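Local coordinates for enoyl-CoA hydratase/isomerase family protein (Ruegeria pomeroyi, PDB 3L3S) that belongs to the crotonase superfamily and is probably a hydro-lyase acting in fatty acid metabolism, as in related enoyl-CoA hydratases, at residues W178-A181 and R187-P190. Numbering follows the deposited sequence.
Sequences WALA and RILP
L180 reaches from helix 176-182 with both its methyls to the short, weakly bonded strand 187-188, and each methyl finds a different partner. CD2 lies 3.7 Å from CD1 of I188, the end of the longer isoleucine branch, while CD1 of L180 sits 3.8 Å from the backbone CA of R187. The leucine fork is carried there by an extended first torsion, with CG anti to the backbone N (chi1 -180°) on a CB that already faces the strand. The CB of I188 points across the line to the helix, and its outer end turns in: CG1 stands anti to the carbonyl carbon, and chi2 of 168° stretches the branch so that CD1 also lies 3.8 Å from CB of L180. No hydrogen bond joins 178-181 to 187-190. In this crotonase-like chain a short loop links helix 176-182 to strand 187-188, outermost in the mixed sheet within this chain, beside strand 128-131, and the contact closes across that turn. I188 also touches A176 and D177 of the same helix, and P133 in a loop. An alanine in place of I188 would remove CG2 and the CG1-CD1 branch, and would probably leave CB and CD2 of L180 without their apolar partner and open a gap between helix and strand. The side chain of R187 starts away from the helix and packs on H197 of helix 194-207.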
# COMPACT_ATOMS: atom_id res chain seq x y z
N TRP B 178 16.28 -2.65 -4.59
CA TRP B 178 14.91 -3.06 -4.90
C TRP B 178 14.10 -3.00 -3.61
O TRP B 178 12.95 -2.59 -3.62
CB TRP B 178 14.89 -4.50 -5.47
CG TRP B 178 13.54 -5.03 -5.91
CD1 TRP B 178 12.99 -4.95 -7.16
CD2 TRP B 178 12.58 -5.72 -5.10
NE1 TRP B 178 11.75 -5.54 -7.18
CE2 TRP B 178 11.47 -6.02 -5.93
CE3 TRP B 178 12.54 -6.12 -3.74
CZ2 TRP B 178 10.32 -6.71 -5.46
CZ3 TRP B 178 11.40 -6.81 -3.26
CH2 TRP B 178 10.31 -7.09 -4.12
N ALA B 179 14.74 -3.43 -2.52
CA ALA B 179 14.13 -3.45 -1.20
C ALA B 179 13.82 -2.06 -0.66
O ALA B 179 12.81 -1.88 0.03
CB ALA B 179 15.01 -4.18 -0.23
N LEU B 180 14.68 -1.10 -0.98
CA LEU B 180 14.48 0.29 -0.56
C LEU B 180 13.28 0.88 -1.30
O LEU B 180 12.39 1.47 -0.68
CB LEU B 180 15.74 1.13 -0.82
CG LEU B 180 15.69 2.61 -0.41
CD1 LEU B 180 15.52 2.73 1.09
CD2 LEU B 180 16.93 3.37 -0.89
N ALA B 181 13.23 0.63 -2.61
CA ALA B 181 12.16 1.11 -3.47
C ALA B 181 10.81 0.44 -3.19
O ALA B 181 9.75 1.05 -3.38
CB ALA B 181 12.56 0.93 -4.94
N ARG B 187 16.21 2.58 4.89
CA ARG B 187 17.31 3.35 4.33
C ARG B 187 18.51 2.45 4.08
O ARG B 187 18.71 1.47 4.80
CB ARG B 187 17.69 4.48 5.30
CG ARG B 187 18.44 5.66 4.71
CD ARG B 187 18.56 6.80 5.73
NE ARG B 187 19.38 7.89 5.20
CZ ARG B 187 19.86 8.91 5.92
NH1 ARG B 187 19.61 9.00 7.22
NH2 ARG B 187 20.65 9.80 5.34
N ILE B 188 19.28 2.75 3.03
CA ILE B 188 20.50 2.00 2.70
C ILE B 188 21.67 2.85 3.16
O ILE B 188 21.77 4.02 2.80
CB ILE B 188 20.69 1.74 1.18
CG1 ILE B 188 19.57 0.86 0.61
CG2 ILE B 188 22.02 1.02 0.93
CD1 ILE B 188 19.56 0.81 -0.91
N LEU B 189 22.54 2.26 3.97
CA LEU B 189 23.71 2.96 4.49
C LEU B 189 25.02 2.20 4.24
O LEU B 189 25.01 0.97 4.14
CB LEU B 189 23.55 3.22 5.99
CG LEU B 189 22.60 4.38 6.27
CD1 LEU B 189 21.35 3.84 6.93
CD2 LEU B 189 23.28 5.46 7.07
N PRO B 190 26.17 2.93 4.08
CA PRO B 190 27.45 2.23 3.86
C PRO B 190 27.74 1.39 5.11
O PRO B 190 27.49 1.84 6.23
CB PRO B 190 28.45 3.39 3.68
CG PRO B 190 27.75 4.59 4.26
CD PRO B 190 26.33 4.38 3.85